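Putative nucleotidyltransferase, hypothetical protein AF0614 (Archaeoglobus fulgidus, PDB 1YLQ) probably transfers nucleotidyl groups, though its substrate and its product are not established. Local coordinates at residues Val40-Asp45 / Phe71-Lys76. Residues are numbered along the deposited sequence; the frame is centred on the assembly and turned at random.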
ATOM      1  N   VAL A  40       0.719   1.329   9.357  1.00 26.31           N
ATOM      2  CA  VAL A  40       1.147   0.036   9.918  1.00 25.95           C
ATOM      3  C   VAL A  40       1.383   0.233  11.402  1.00 25.12           C
ATOM      4  O   VAL A  40       2.335   0.900  11.808  1.00 25.93           O
ATOM      5  CB  VAL A  40       2.449  -0.441   9.301  1.00 25.99           C
ATOM      6  CG1 VAL A  40       2.752  -1.896   9.748  1.00 24.47           C
ATOM      7  CG2 VAL A  40       2.391  -0.420   7.770  1.00 26.12           C
ATOM      8  N   ALA A  41       0.528  -0.340  12.225  1.00 24.73           N
ATOM      9  CA  ALA A  41       0.755  -0.265  13.682  1.00 24.22           C
ATOM     10  C   ALA A  41       1.439  -1.574  14.099  1.00 23.93           C
ATOM     11  O   ALA A  41       0.962  -2.663  13.774  1.00 24.74           O
ATOM     12  CB  ALA A  41      -0.534  -0.048  14.399  1.00 22.42           C
ATOM     13  N   ILE A  42       2.594  -1.458  14.746  1.00 24.39           N
ATOM     14  CA  ILE A  42       3.323  -2.602  15.247  1.00 22.44           C
ATOM     15  C   ILE A  42       3.301  -2.510  16.773  1.00 23.31           C
ATOM     16  O   ILE A  42       3.816  -1.562  17.352  1.00 23.94           O
ATOM     17  CB  ILE A  42       4.745  -2.624  14.666  1.00 23.25           C
ATOM     18  CG1 ILE A  42       4.653  -2.543  13.119  1.00 23.39           C
ATOM     19  CG2 ILE A  42       5.561  -3.929  15.213  1.00 22.23           C
ATOM     20  CD1 ILE A  42       5.947  -2.430  12.423  1.00 25.52           C
ATOM     21  N   VAL A  43       2.671  -3.484  17.426  1.00 22.18           N
ATOM     22  CA  VAL A  43       2.159  -3.287  18.764  1.00 23.08           C
ATOM     23  C   VAL A  43       2.711  -4.368  19.689  1.00 23.23           C
ATOM     24  O   VAL A  43       2.535  -5.557  19.436  1.00 22.40           O
ATOM     25  CB  VAL A  43       0.608  -3.386  18.780  1.00 21.68           C
ATOM     26  CG1 VAL A  43       0.064  -3.253  20.199  1.00 22.69           C
ATOM     27  CG2 VAL A  43      -0.046  -2.333  17.777  1.00 23.42           C
ATOM     28  N   SER A  44       3.369  -3.944  20.774  1.00 24.95           N
ATOM     29  CA  SER A  44       3.870  -4.916  21.777  1.00 25.61           C
ATOM     30  C   SER A  44       4.179  -4.127  23.021  1.00 25.09           C
ATOM     31  O   SER A  44       4.624  -2.980  22.916  1.00 25.82           O
ATOM     32  CB  SER A  44       5.180  -5.551  21.276  1.00 24.90           C
ATOM     33  OG  SER A  44       5.795  -6.272  22.336  1.00 26.66           O
ATOM     34  N   ASP A  45       4.031  -4.735  24.200  1.00 24.05           N
ATOM     35  CA  ASP A  45       4.460  -4.015  25.415  1.00 23.53           C
ATOM     36  C   ASP A  45       5.981  -3.995  25.574  1.00 24.29           C
ATOM     37  O   ASP A  45       6.523  -3.295  26.431  1.00 24.01           O
ATOM     38  CB  ASP A  45       3.768  -4.554  26.666  1.00 23.60           C
ATOM     39  CG  ASP A  45       2.347  -4.048  26.790  1.00 23.38           C
ATOM     40  OD1 ASP A  45       1.942  -3.055  26.098  1.00 22.77           O
ATOM     41  OD2 ASP A  45       1.628  -4.605  27.622  1.00 22.60           O
ATOM     42  N   PHE A  71       4.587   4.098   9.813  1.00 26.04           N
ATOM     43  CA  PHE A  71       4.728   3.105  10.877  1.00 24.87           C
ATOM     44  C   PHE A  71       4.368   3.775  12.206  1.00 24.60           C
ATOM     45  O   PHE A  71       4.724   4.934  12.382  1.00 24.72           O
ATOM     46  CB  PHE A  71       6.204   2.606  10.925  1.00 23.67           C
ATOM     47  CG  PHE A  71       6.584   1.780   9.722  1.00 24.89           C
ATOM     48  CD1 PHE A  71       6.194   0.438   9.631  1.00 23.98           C
ATOM     49  CD2 PHE A  71       7.300   2.360   8.669  1.00 23.28           C
ATOM     50  CE1 PHE A  71       6.521  -0.359   8.474  1.00 18.17           C
ATOM     51  CE2 PHE A  71       7.629   1.589   7.499  1.00 24.03           C
ATOM     52  CZ  PHE A  71       7.248   0.236   7.432  1.00 23.15           C
ATOM     53  N   HIS A  72       3.703   3.047  13.106  1.00 22.88           N
ATOM     54  CA  HIS A  72       3.329   3.515  14.431  1.00 23.06           C
ATOM     55  C   HIS A  72       3.751   2.378  15.337  1.00 24.03           C
ATOM     56  O   HIS A  72       3.266   1.256  15.196  1.00 25.25           O
ATOM     57  CB  HIS A  72       1.811   3.771  14.514  1.00 21.73           C
ATOM     58  CG  HIS A  72       1.357   4.802  13.518  1.00 25.29           C
ATOM     59  ND1 HIS A  72       0.836   4.482  12.283  1.00 28.72           N
ATOM     60  CD2 HIS A  72       1.412   6.147  13.562  1.00 22.15           C
ATOM     61  CE1 HIS A  72       0.529   5.588  11.635  1.00 26.71           C
ATOM     62  NE2 HIS A  72       0.911   6.612  12.375  1.00 29.30           N
ATOM     63  N   ILE A  73       4.707   2.657  16.202  1.00 23.49           N
ATOM     64  CA  ILE A  73       5.335   1.635  17.054  1.00 21.69           C
ATOM     65  C   ILE A  73       4.712   1.868  18.385  1.00 23.16           C
ATOM     66  O   ILE A  73       4.925   2.924  19.002  1.00 24.09           O
ATOM     67  CB  ILE A  73       6.870   1.876  17.092  1.00 21.63           C
ATOM     68  CG1 ILE A  73       7.441   1.982  15.625  1.00 20.43           C
ATOM     69  CG2 ILE A  73       7.582   0.799  17.969  1.00 20.53           C
ATOM     70  CD1 ILE A  73       6.911   0.749  14.635  1.00 17.93           C
ATOM     71  N   LEU A  74       3.887   0.922  18.840  1.00 22.16           N
ATOM     72  CA  LEU A  74       2.989   1.208  19.949  1.00 22.25           C
ATOM     73  C   LEU A  74       2.991   0.122  21.042  1.00 22.75           C
ATOM     74  O   LEU A  74       3.082  -1.034  20.723  1.00 21.95           O
ATOM     75  CB  LEU A  74       1.567   1.282  19.383  1.00 22.11           C
ATOM     76  CG  LEU A  74       1.296   2.276  18.293  1.00 20.77           C
ATOM     77  CD1 LEU A  74      -0.174   2.118  17.793  1.00 21.85           C
ATOM     78  CD2 LEU A  74       1.565   3.691  18.855  1.00 21.41           C
ATOM     79  N   THR A  75       2.803   0.525  22.305  1.00 22.76           N
ATOM     80  CA  THR A  75       2.479  -0.402  23.353  1.00 23.96           C
ATOM     81  C   THR A  75       0.998  -0.818  23.145  1.00 25.29           C
ATOM     82  O   THR A  75       0.267  -0.170  22.361  1.00 25.12           O
ATOM     83  CB  THR A  75       2.613   0.281  24.751  1.00 23.61           C
ATOM     84  OG1 THR A  75       1.691   1.367  24.820  1.00 22.54           O
ATOM     85  CG2 THR A  75       4.017   0.904  24.938  1.00 21.26           C
ATOM     86  N   LYS A  76       0.537  -1.804  23.926  1.00 24.19           N
ATOM     87  CA  LYS A  76      -0.887  -2.192  23.872  1.00 25.08           C
ATOM     88  C   LYS A  76      -1.858  -1.049  24.264  1.00 24.82           C
ATOM     89  O   LYS A  76      -2.851  -0.844  23.596  1.00 25.46           O
ATOM     90  CB  LYS A  76      -1.167  -3.450  24.701  1.00 24.45           C
ATOM     91  CG  LYS A  76      -0.638  -4.731  23.948  1.00 23.66           C
ATOM     92  CD  LYS A  76      -0.818  -5.984  24.796  1.00 23.41           C
ATOM     93  CE  LYS A  76      -0.645  -7.315  23.919  1.00 20.00           C
ATOM     94  NZ  LYS A  76      -1.079  -8.490  24.817  1.00 16.61           N
TER
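D45 sets its CG beside the backbone N and anti to the carbonyl carbon (chi1 -78°), and this swings the carboxylate across to the backbone of K76. OD1 of D45 accepts the N-H of K76 at 2.9 Å, nearly along the C-O axis. The same OD1 lies 3.4 Å from K76 CB. The lysine chain crosses the aspartate at about a right angle, and its NZ stays 5.5 Å from D45 OD2, too far for a salt bridge.

Behind this, strands 38-43 and 69-74 pair in parallel. I42 N donates a hydrogen bond to H72 O at 2.8 Å, and L74 N donates one to I42 O at 2.9 Å. H72 N to V40 O and S44 N to L74 O extend the pattern in both directions.

V40, I42, F71 and I73 share one face. I42 CD1 sits 4.0 Å from both F71 CD1 and I73 CD1, and helix 50-63 packs here through F56 and I60. This is the helix of the beta-alpha-beta crossover joining the two strands. A41, H72, V43 and L74 occupy the other face, where A41 CB meets L74 CD1 at 4.0 Å and W79 of helix 76-83 packs against A41, V43 and L74.

T75 is the N-cap of that helix, and its side chain caps a backbone N. An alanine in place of D45 would probably leave the K76 N-H without its carboxylate mate and remove one tie between the two segments at the helix start. The carboxylate thus adds a side-chain bond beyond the paired strands and ties the 40-45 segment to the first turn of helix 76-83, where its negative charge probably also interacts favourably with the positive end of the helix dipole.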